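PDB 6JMB: ofchtiv-allosamidin from Ostrinia furnacalis, which is a group IV insect chitinase of glycosyl hydrolase family 18 that probably hydrolyses chitin and binds the inhibitor allosamidin. Local coordinates for residues N75-V80 and N117-D122; I5-Y10 and C33-Y38; N104-S109 and K148-E153. All coordinates share one frame; numbering follows the deposited sequence.

Contact 1 of 3, residues N75-V80 and N117-D122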
loop_
_atom_site.group_PDB
_atom_site.type_symbol
_atom_site.label_atom_id
_atom_site.label_comp_id
_atom_site.label_asym_id
_atom_site.label_seq_id
_atom_site.Cartn_x
_atom_site.Cartn_y
_atom_site.Cartn_z
ATOM N N ASN A 75 13.701 -10.838 -14.989
ATOM C CA ASN A 75 12.341 -11.314 -14.772
ATOM C C ASN A 75 11.460 -10.304 -14.049
ATOM O O ASN A 75 10.246 -10.520 -13.952
ATOM C CB ASN A 75 12.355 -12.622 -13.975
ATOM C CG ASN A 75 13.043 -13.751 -14.718
ATOM O OD1 ASN A 75 12.898 -13.888 -15.931
ATOM N ND2 ASN A 75 13.800 -14.566 -13.990
ATOM N N LEU A 76 12.039 -9.220 -13.546
ATOM C CA LEU A 76 11.284 -8.226 -12.797
ATOM C C LEU A 76 10.304 -7.499 -13.709
ATOM O O LEU A 76 10.624 -7.162 -14.853
ATOM C CB LEU A 76 12.257 -7.208 -12.205
ATOM C CG LEU A 76 11.666 -6.031 -11.427
ATOM C CD1 LEU A 76 11.066 -6.516 -10.117
ATOM C CD2 LEU A 76 12.740 -4.981 -11.177
ATOM N N LYS A 77 9.102 -7.261 -13.199
ATOM C CA LYS A 77 8.127 -6.409 -13.868
ATOM C C LYS A 77 8.116 -5.067 -13.150
ATOM O O LYS A 77 8.054 -5.026 -11.918
ATOM C CB LYS A 77 6.738 -7.044 -13.845
ATOM C CG LYS A 77 6.653 -8.385 -14.579
ATOM C CD LYS A 77 7.044 -8.234 -16.040
ATOM C CE LYS A 77 6.754 -9.494 -16.834
ATOM N NZ LYS A 77 6.903 -9.260 -18.300
ATOM N N THR A 78 8.201 -3.976 -13.913
ATOM C CA THR A 78 8.235 -2.628 -13.358
ATOM C C THR A 78 7.033 -1.852 -13.879
ATOM O O THR A 78 6.949 -1.561 -15.075
ATOM C CB THR A 78 9.526 -1.896 -13.734
ATOM O OG1 THR A 78 9.646 -1.823 -15.160
ATOM C CG2 THR A 78 10.743 -2.594 -13.154
ATOM N N LEU A 79 6.134 -1.473 -12.976
ATOM C CA LEU A 79 4.913 -0.754 -13.297
ATOM C C LEU A 79 5.004 0.678 -12.800
ATOM O O LEU A 79 5.785 1.001 -11.907
ATOM C CB LEU A 79 3.699 -1.417 -12.641
ATOM C CG LEU A 79 3.512 -2.927 -12.808
ATOM C CD1 LEU A 79 2.165 -3.335 -12.229
ATOM C CD2 LEU A 79 3.620 -3.338 -14.265
ATOM N N VAL A 80 4.166 1.535 -13.370
ATOM C CA VAL A 80 4.004 2.901 -12.889
ATOM C C VAL A 80 2.599 3.015 -12.302
ATOM O O VAL A 80 1.632 2.484 -12.867
ATOM C CB VAL A 80 4.282 3.933 -14.001
ATOM C CG1 VAL A 80 3.226 3.875 -15.130
ATOM C CG2 VAL A 80 4.395 5.332 -13.429
ATOM N N ASN A 117 9.906 2.551 -20.595
ATOM C CA ASN A 117 10.144 1.109 -20.498
ATOM C C ASN A 117 9.490 0.466 -19.272
ATOM O O ASN A 117 10.029 -0.491 -18.700
ATOM C CB ASN A 117 11.632 0.747 -20.592
ATOM C CG ASN A 117 11.848 -0.703 -20.955
ATOM O OD1 ASN A 117 11.081 -1.282 -21.726
ATOM N ND2 ASN A 117 12.886 -1.305 -20.389
ATOM N N PHE A 118 8.329 0.967 -18.865
ATOM C CA PHE A 118 7.527 0.276 -17.869
ATOM C C PHE A 118 6.831 -0.929 -18.500
ATOM O O PHE A 118 6.670 -1.019 -19.722
ATOM C CB PHE A 118 6.478 1.224 -17.278
ATOM C CG PHE A 118 7.040 2.234 -16.310
ATOM C CD1 PHE A 118 7.354 1.870 -15.005
ATOM C CD2 PHE A 118 7.233 3.555 -16.698
ATOM C CE1 PHE A 118 7.865 2.802 -14.116
ATOM C CE2 PHE A 118 7.743 4.498 -15.812
ATOM C CZ PHE A 118 8.063 4.119 -14.517
ATOM N N ASP A 119 6.397 -1.857 -17.647
ATOM C CA ASP A 119 5.718 -3.064 -18.100
ATOM C C ASP A 119 4.214 -3.012 -17.906
ATOM O O ASP A 119 3.525 -3.989 -18.227
ATOM C CB ASP A 119 6.293 -4.287 -17.385
ATOM C CG ASP A 119 7.761 -4.443 -17.633
ATOM O OD1 ASP A 119 8.136 -4.738 -18.789
ATOM O OD2 ASP A 119 8.550 -4.234 -16.689
ATOM N N GLY A 120 3.687 -1.910 -17.397
ATOM C CA GLY A 120 2.258 -1.794 -17.205
ATOM C C GLY A 120 1.920 -0.658 -16.262
ATOM O O GLY A 120 2.784 0.116 -15.847
ATOM N N LEU A 121 0.631 -0.589 -15.937
ATOM C CA LEU A 121 0.044 0.502 -15.178
ATOM C C LEU A 121 -0.687 -0.057 -13.967
ATOM O O LEU A 121 -1.426 -1.041 -14.077
ATOM C CB LEU A 121 -0.974 1.258 -16.045
ATOM C CG LEU A 121 -1.729 2.409 -15.374
ATOM C CD1 LEU A 121 -0.790 3.570 -15.082
ATOM C CD2 LEU A 121 -2.901 2.867 -16.231
ATOM N N ASP A 122 -0.485 0.581 -12.820
ATOM C CA ASP A 122 -1.262 0.325 -11.618
ATOM C C ASP A 122 -2.148 1.539 -11.379
ATOM O O ASP A 122 -1.658 2.674 -11.377
ATOM C CB ASP A 122 -0.324 0.120 -10.425
ATOM C CG ASP A 122 -1.066 -0.172 -9.143
ATOM O OD1 ASP A 122 -1.926 -1.082 -9.133
ATOM O OD2 ASP A 122 -0.792 0.510 -8.131
#
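Lys77 runs across Asp119, with Lys77 CD 4.2 Å from Asp119 CG and the ammonium group not in contact with the carboxylate. Thr78 takes the carboxylate itself. Its backbone N gives a nearly straight bond (172°) to the anti lone pair of Asp119 OD2, while Thr78 OG1 reaches the same oxygen from above the carboxylate plane at 3.1 Å. OG1 can do so because it lies between the backbone N and the carbonyl carbon (chi1 59°), close beside its own N-H. The Lys70 ammonium adds a salt bridge, so one carboxylate oxygen draws together two donors of Thr78 and the charge of Lys70. In return Asp119 N bonds to Thr78 O at 2.6 Å. Leu79 then lays CD2 against Gly120 N at 3.4 Å; this buried N-H has no hydrogen-bond partner, and a side chain on Gly120 would jam against the carbonyl O of Asp119. At Val80 the pairing becomes regular parallel sheet: its N bonds to Gly120 O, and its O receives Asp122 N at 2.8 Å. Val80 CB stands almost squarely over the Phe118 ring, 3.6 Å from its centroid. Residues 119-122 begin the DxxDxDxE signature of family 18, and Asp122 turns its carboxylate to Tyr9 and Thr162. On its other edge, strand 77-83 bonds through Lys77 and Leu79 to Leu36 and Tyr38 of strand 35-43, whereas Val80, Phe118 and Leu121 pack outward on Ile113 of helix 99-116.

Contact 2 of 3, residues I5-Y10 and C33-Y38. With AMI (allosamizoline), chain C.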
loop_
_atom_site.group_PDB
_atom_site.type_symbol
_atom_site.label_atom_id
_atom_site.label_comp_id
_atom_site.label_asym_id
_atom_site.label_seq_id
_atom_site.Cartn_x
_atom_site.Cartn_y
_atom_site.Cartn_z
ATOM N N ILE A 5 3.599 -13.865 -5.877
ATOM C CA ILE A 5 4.229 -12.615 -6.280
ATOM C C ILE A 5 4.446 -11.712 -5.073
ATOM O O ILE A 5 3.788 -11.834 -4.035
ATOM C CB ILE A 5 3.459 -11.876 -7.402
ATOM C CG1 ILE A 5 2.074 -11.435 -6.926
ATOM C CG2 ILE A 5 3.373 -12.747 -8.661
ATOM C CD1 ILE A 5 1.313 -10.627 -7.967
ATOM N N VAL A 6 5.412 -10.811 -5.218
ATOM C CA VAL A 6 5.736 -9.812 -4.211
ATOM C C VAL A 6 5.712 -8.471 -4.929
ATOM O O VAL A 6 6.568 -8.204 -5.780
ATOM C CB VAL A 6 7.105 -10.067 -3.563
ATOM C CG1 VAL A 6 7.427 -8.979 -2.563
ATOM C CG2 VAL A 6 7.120 -11.425 -2.879
ATOM N N VAL A 7 4.728 -7.641 -4.607
ATOM C CA VAL A 7 4.499 -6.372 -5.295
ATOM C C VAL A 7 5.036 -5.262 -4.399
ATOM O O VAL A 7 4.452 -4.960 -3.349
ATOM C CB VAL A 7 3.010 -6.177 -5.616
ATOM C CG1 VAL A 7 2.777 -4.846 -6.331
ATOM C CG2 VAL A 7 2.488 -7.339 -6.456
ATOM N N CYS A 8 6.152 -4.656 -4.798
ATOM C CA CYS A 8 6.830 -3.644 -3.996
ATOM C C CYS A 8 6.511 -2.263 -4.547
ATOM O O CYS A 8 6.906 -1.946 -5.670
ATOM C CB CYS A 8 8.342 -3.827 -4.081
ATOM S SG CYS A 8 8.975 -5.373 -3.414
ATOM N N TYR A 9 5.868 -1.427 -3.738
ATOM C CA TYR A 9 5.702 -0.023 -4.096
ATOM C C TYR A 9 6.886 0.792 -3.600
ATOM O O TYR A 9 7.408 0.556 -2.504
ATOM C CB TYR A 9 4.429 0.544 -3.475
ATOM C CG TYR A 9 3.174 0.162 -4.205
ATOM C CD1 TYR A 9 2.523 -1.032 -3.941
ATOM C CD2 TYR A 9 2.634 1.008 -5.165
ATOM C CE1 TYR A 9 1.372 -1.366 -4.617
ATOM C CE2 TYR A 9 1.479 0.680 -5.844
ATOM C CZ TYR A 9 0.844 -0.505 -5.552
ATOM O OH TYR A 9 -0.323 -0.850 -6.206
ATOM N N TYR A 10 7.302 1.765 -4.409
ATOM C CA TYR A 10 8.373 2.689 -4.053
ATOM C C TYR A 10 7.804 4.103 -4.058
ATOM O O TYR A 10 7.401 4.617 -5.111
ATOM C CB TYR A 10 9.527 2.559 -5.042
ATOM C CG TYR A 10 10.656 3.557 -4.867
ATOM C CD1 TYR A 10 11.012 4.050 -3.612
ATOM C CD2 TYR A 10 11.361 4.010 -5.965
ATOM C CE1 TYR A 10 12.053 4.970 -3.468
ATOM C CE2 TYR A 10 12.402 4.909 -5.829
ATOM C CZ TYR A 10 12.740 5.385 -4.588
ATOM O OH TYR A 10 13.776 6.289 -4.473
ATOM N N CYS A 33 11.673 -8.476 -5.052
ATOM C CA CYS A 33 10.336 -8.213 -5.557
ATOM C C CYS A 33 10.168 -8.944 -6.878
ATOM O O CYS A 33 11.145 -9.182 -7.596
ATOM C CB CYS A 33 10.163 -6.717 -5.827
ATOM S SG CYS A 33 10.692 -5.666 -4.465
ATOM N N THR A 34 8.926 -9.310 -7.199
ATOM C CA THR A 34 8.603 -9.745 -8.552
ATOM C C THR A 34 8.017 -8.620 -9.386
ATOM O O THR A 34 8.167 -8.618 -10.612
ATOM C CB THR A 34 7.618 -10.921 -8.546
ATOM O OG1 THR A 34 6.401 -10.531 -7.903
ATOM C CG2 THR A 34 8.211 -12.107 -7.810
ATOM N N HIS A 35 7.370 -7.662 -8.731
ATOM C CA HIS A 35 6.786 -6.498 -9.371
ATOM C C HIS A 35 7.192 -5.289 -8.550
ATOM O O HIS A 35 7.075 -5.307 -7.321
ATOM C CB HIS A 35 5.259 -6.613 -9.402
ATOM C CG HIS A 35 4.768 -7.776 -10.206
ATOM N ND1 HIS A 35 4.954 -9.084 -9.813
ATOM C CD2 HIS A 35 4.113 -7.827 -11.389
ATOM C CE1 HIS A 35 4.435 -9.891 -10.721
ATOM N NE2 HIS A 35 3.920 -9.154 -11.689
ATOM N N LEU A 36 7.717 -4.268 -9.213
ATOM C CA LEU A 36 8.142 -3.038 -8.557
ATOM C C LEU A 36 7.358 -1.889 -9.168
ATOM O O LEU A 36 7.267 -1.785 -10.397
ATOM C CB LEU A 36 9.655 -2.823 -8.715
ATOM C CG LEU A 36 10.460 -3.283 -7.493
ATOM C CD1 LEU A 36 11.898 -3.636 -7.852
ATOM C CD2 LEU A 36 10.431 -2.181 -6.434
ATOM N N VAL A 37 6.763 -1.049 -8.323
ATOM C CA VAL A 37 5.795 -0.050 -8.771
ATOM C C VAL A 37 6.289 1.346 -8.406
ATOM O O VAL A 37 6.549 1.635 -7.233
ATOM C CB VAL A 37 4.398 -0.313 -8.189
ATOM C CG1 VAL A 37 3.388 0.598 -8.855
ATOM C CG2 VAL A 37 4.006 -1.780 -8.378
ATOM N N TYR A 38 6.394 2.217 -9.415
ATOM C CA TYR A 38 6.854 3.595 -9.248
ATOM C C TYR A 38 5.667 4.468 -8.849
ATOM O O TYR A 38 4.762 4.703 -9.656
ATOM C CB TYR A 38 7.431 4.069 -10.580
ATOM C CG TYR A 38 8.209 5.372 -10.559
ATOM C CD1 TYR A 38 7.568 6.613 -10.480
ATOM C CD2 TYR A 38 9.587 5.356 -10.674
ATOM C CE1 TYR A 38 8.302 7.800 -10.469
ATOM C CE2 TYR A 38 10.325 6.533 -10.676
ATOM C CZ TYR A 38 9.679 7.742 -10.575
ATOM O OH TYR A 38 10.429 8.897 -10.575
HETATM C C1 AMI C . -1.464 3.914 0.192
HETATM C C2 AMI C . -1.731 4.923 -0.996
HETATM C C3 AMI C . -0.693 5.920 -0.852
HETATM C C4 AMI C . -0.420 5.992 0.707
HETATM C C5 AMI C . -0.339 4.577 1.032
HETATM C C6 AMI C . -0.496 4.282 2.569
HETATM C C7 AMI C . -1.146 2.937 -1.775
HETATM C C8 AMI C . -1.108 2.105 -4.181
HETATM C C9 AMI C . -0.393 0.547 -2.276
HETATM N N2 AMI C . -1.628 4.216 -2.091
HETATM N N7 AMI C . -0.886 1.869 -2.748
HETATM O O3 AMI C . -1.102 7.162 -1.423
HETATM O O4 AMI C . 0.817 6.589 1.074
HETATM O O6 AMI C . -1.695 4.877 3.020
HETATM O O7 AMI C . -0.942 2.726 -0.444
#
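The first two parallel strands of the family 18 TIM barrel meet here; Tyr9 lines the allosamizoline pocket and Val37 backs it from behind. The Tyr9 ring is sandwiched. Over one face lies the dimethylamino carbon C9 of the ligand, 3.5 Å above the ring plane; over the opposite face sits Val37 CB, offset toward the rim, with CG1 3.6 Å from Tyr9 CE2. Val37 places CG1 there because that branch is anti to the backbone N (chi1 -171°) and runs alongside the ring. The phenol OH goes to Asp122, which with the two covered faces restrains the ring's rotation, while Trp85 and Asp194 hydrogen-bond to the ligand. As in a TIM barrel, one row of side chains, Val7, Tyr9, His35 and Val37, faces the interior, where Val7 CG1 touches Val37 CG2. The row of Cys8, Leu36, Tyr10 and Tyr38 faces the surrounding helices and loops. There a disulfide joins Cys8 to Cys33, its left-handed twist given by a chi3 of -94°, and Leu36 CD2 covers Cys8 CB at 3.6 Å. The backbone ladder runs Cys8 N to His35 O, Val37 N to Cys8 O and Tyr10 N to Val37 O. At the start of the strands Thr34 OG1 accepts Val6 N at 2.9 Å and is hydrogen-bonded, in the plane of the imidazole, to His35 ND1 at 2.8 Å. Val6 O receives both Thr34 N and His35 N, and Ile5 CG2 rests 3.7 Å from His35 CE1.

Contact 3 of 3, residues N104-S109 and K148-E153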
loop_
_atom_site.group_PDB
_atom_site.type_symbol
_atom_site.label_atom_id
_atom_site.label_comp_id
_atom_site.label_asym_id
_atom_site.label_seq_id
_atom_site.Cartn_x
_atom_site.Cartn_y
_atom_site.Cartn_z
ATOM N N ASN A 104 -7.951 9.723 -23.944
ATOM C CA ASN A 104 -6.746 10.519 -23.725
ATOM C C ASN A 104 -5.884 9.921 -22.622
ATOM O O ASN A 104 -4.651 9.888 -22.739
ATOM C CB ASN A 104 -7.122 11.967 -23.400
ATOM C CG ASN A 104 -5.915 12.886 -23.332
ATOM O OD1 ASN A 104 -5.064 12.883 -24.228
ATOM N ND2 ASN A 104 -5.836 13.678 -22.270
ATOM N N PHE A 105 -6.510 9.424 -21.550
ATOM C CA PHE A 105 -5.719 8.806 -20.493
ATOM C C PHE A 105 -5.042 7.534 -20.977
ATOM O O PHE A 105 -3.867 7.291 -20.678
ATOM C CB PHE A 105 -6.552 8.501 -19.251
ATOM C CG PHE A 105 -5.753 7.797 -18.205
ATOM C CD1 PHE A 105 -4.737 8.472 -17.542
ATOM C CD2 PHE A 105 -5.928 6.445 -17.959
ATOM C CE1 PHE A 105 -3.948 7.825 -16.609
ATOM C CE2 PHE A 105 -5.139 5.791 -17.026
ATOM C CZ PHE A 105 -4.147 6.484 -16.354
ATOM N N ILE A 106 -5.779 6.694 -21.699
ATOM C CA ILE A 106 -5.196 5.458 -22.212
ATOM C C ILE A 106 -3.985 5.764 -23.087
ATOM O O ILE A 106 -2.920 5.153 -22.939
ATOM C CB ILE A 106 -6.256 4.626 -22.950
ATOM C CG1 ILE A 106 -7.320 4.147 -21.961
ATOM C CG2 ILE A 106 -5.601 3.458 -23.672
ATOM C CD1 ILE A 106 -8.598 3.666 -22.620
ATOM N N GLN A 107 -4.117 6.742 -23.988
ATOM C CA GLN A 107 -3.028 7.037 -24.915
ATOM C C GLN A 107 -1.846 7.712 -24.221
ATOM O O GLN A 107 -0.690 7.385 -24.510
ATOM C CB GLN A 107 -3.540 7.878 -26.085
ATOM C CG GLN A 107 -4.517 7.132 -26.991
ATOM C CD GLN A 107 -3.972 5.799 -27.480
ATOM O OE1 GLN A 107 -4.640 4.766 -27.385
ATOM N NE2 GLN A 107 -2.755 5.813 -28.010
ATOM N N THR A 108 -2.100 8.667 -23.319
ATOM C CA THR A 108 -0.981 9.358 -22.679
ATOM C C THR A 108 -0.287 8.479 -21.644
ATOM O O THR A 108 0.942 8.540 -21.502
ATOM C CB THR A 108 -1.408 10.692 -22.068
ATOM O OG1 THR A 108 -2.463 10.487 -21.123
ATOM C CG2 THR A 108 -1.863 11.660 -23.150
ATOM N N SER A 109 -1.043 7.660 -20.904
ATOM C CA SER A 109 -0.388 6.728 -19.989
ATOM C C SER A 109 0.405 5.680 -20.758
ATOM O O SER A 109 1.527 5.335 -20.367
ATOM C CB SER A 109 -1.401 6.083 -19.038
ATOM O OG SER A 109 -2.267 5.186 -19.712
ATOM N N LYS A 148 -11.781 -1.767 -18.383
ATOM C CA LYS A 148 -12.057 -2.531 -19.598
ATOM C C LYS A 148 -11.330 -1.935 -20.799
ATOM O O LYS A 148 -10.709 -2.656 -21.591
ATOM C CB LYS A 148 -13.565 -2.554 -19.846
ATOM C CG LYS A 148 -13.973 -3.241 -21.136
ATOM C CD LYS A 148 -15.474 -3.116 -21.355
ATOM C CE LYS A 148 -15.916 -3.840 -22.613
ATOM N NZ LYS A 148 -17.323 -3.507 -22.974
ATOM N N GLU A 149 -11.394 -0.610 -20.944
ATOM C CA GLU A 149 -10.800 0.045 -22.104
ATOM C C GLU A 149 -9.276 0.044 -22.032
ATOM O O GLU A 149 -8.601 -0.104 -23.060
ATOM C CB GLU A 149 -11.380 1.452 -22.253
ATOM C CG GLU A 149 -12.883 1.422 -22.561
ATOM C CD GLU A 149 -13.517 2.794 -22.661
ATOM O OE1 GLU A 149 -12.818 3.793 -22.421
ATOM O OE2 GLU A 149 -14.728 2.873 -22.977
ATOM N N LEU A 150 -8.714 0.192 -20.831
ATOM C CA LEU A 150 -7.269 0.047 -20.672
ATOM C C LEU A 150 -6.817 -1.351 -21.072
ATOM O O LEU A 150 -5.835 -1.513 -21.806
ATOM C CB LEU A 150 -6.863 0.338 -19.226
ATOM C CG LEU A 150 -6.760 1.812 -18.830
ATOM C CD1 LEU A 150 -6.902 1.975 -17.322
ATOM C CD2 LEU A 150 -5.443 2.434 -19.309
ATOM N N ARG A 151 -7.534 -2.376 -20.608
ATOM C CA ARG A 151 -7.164 -3.746 -20.946
ATOM C C ARG A 151 -7.191 -3.968 -22.450
ATOM O O ARG A 151 -6.265 -4.567 -23.010
ATOM C CB ARG A 151 -8.101 -4.728 -20.244
ATOM C CG ARG A 151 -8.008 -6.162 -20.760
ATOM C CD ARG A 151 -6.601 -6.719 -20.621
ATOM N NE ARG A 151 -6.168 -6.725 -19.230
ATOM C CZ ARG A 151 -4.954 -7.073 -18.818
ATOM N NH1 ARG A 151 -4.029 -7.444 -19.697
ATOM N NH2 ARG A 151 -4.665 -7.049 -17.524
ATOM N N GLU A 152 -8.240 -3.485 -23.120
ATOM C CA GLU A 152 -8.354 -3.678 -24.562
ATOM C C GLU A 152 -7.155 -3.093 -25.299
ATOM O O GLU A 152 -6.619 -3.717 -26.224
ATOM C CB GLU A 152 -9.656 -3.062 -25.063
ATOM C CG GLU A 152 -10.869 -3.932 -24.771
ATOM C CD GLU A 152 -12.183 -3.222 -25.018
ATOM O OE1 GLU A 152 -12.168 -2.002 -25.289
ATOM O OE2 GLU A 152 -13.235 -3.893 -24.939
ATOM N N GLU A 153 -6.701 -1.910 -24.890
ATOM C CA GLU A 153 -5.550 -1.314 -25.556
ATOM C C GLU A 153 -4.249 -1.982 -25.134
ATOM O O GLU A 153 -3.380 -2.249 -25.977
ATOM C CB GLU A 153 -5.488 0.180 -25.252
ATOM C CG GLU A 153 -4.356 0.900 -25.964
ATOM C CD GLU A 153 -4.543 0.933 -27.466
ATOM O OE1 GLU A 153 -5.702 0.852 -27.925
ATOM O OE2 GLU A 153 -3.528 1.047 -28.186
HETATM O O HOH W 1 -7.104 3.490 -27.128
#
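Helix segments 104-109 and 148-153 run in broadly the same direction, their axes 10.1 Å apart and inclined at 42°, with Ile106 and Leu150 nearest each other along the backbones. Ile106 carries most of the contact, spreading its branches over three residues of the other helix. CG1 meets Leu150 CD2 at 3.7 Å, CD1 touches Glu149 CB at 3.6 Å, the two side chains crossing at about a right angle, and CG2, anti to the backbone N, lies the same distance from Glu153 CB. Both glutamates offer their aliphatic stems to the isoleucine; the Glu149 carboxylate turns away to a salt bridge with Arg102, whereas that of Glu153 stays near Gln107. An alanine at Ile106 would lose all three branch contacts and would probably leave a gap between the helices, with Leu150 CD2 freer to shift. Both segments belong to the ring of helices around the strands of the TIM barrel, and on their inner side Phe105 and Leu150 close over Leu121 of strand 120-124. Phe105 CE2 approaches Leu150 CD2 at 4.1 Å, while Ser109 CB covers one face of the phenyl ring toward its rim. Ser109 OG is tied back to Phe105 O at 2.8 Å, reaching that oxygen from the face opposite to the helical bond from Ser109 N. Toward the protein surface the character changes to polar. Gln107, bent at chi2 (-53°), brings OE1 to 3.8 Å from Glu153 CD, its amide plane nearly perpendicular to the carboxylate. These acceptors are reconciled by a water that donates to Gln107 OE1 at 2.8 Å and to Glu153 OE1; Gln107 also touches a neighbouring molecule in the crystal.

The three contacts progress from the inhibitor site to the outer helices of the TIM barrel. Contact 2 comes first along the chain and closes before contact 1 opens; their centres are 9 Å apart, and strands 35-43 and 77-83 pair directly through Lys77 O and Leu36 N. Tyr9 and Asp122 join the two contacts next to allosamizoline. Contacts 1 and 3 alternate along the chain, with centres 15 Å apart, because helix 99-116 leads into strand 120-124 and that strand is followed by helix 138-154; Leu121 packs against Phe105 and Leu150. Contacts 2 and 3, 22 Å apart between centres, do not touch, so contact 1 lies between site and periphery.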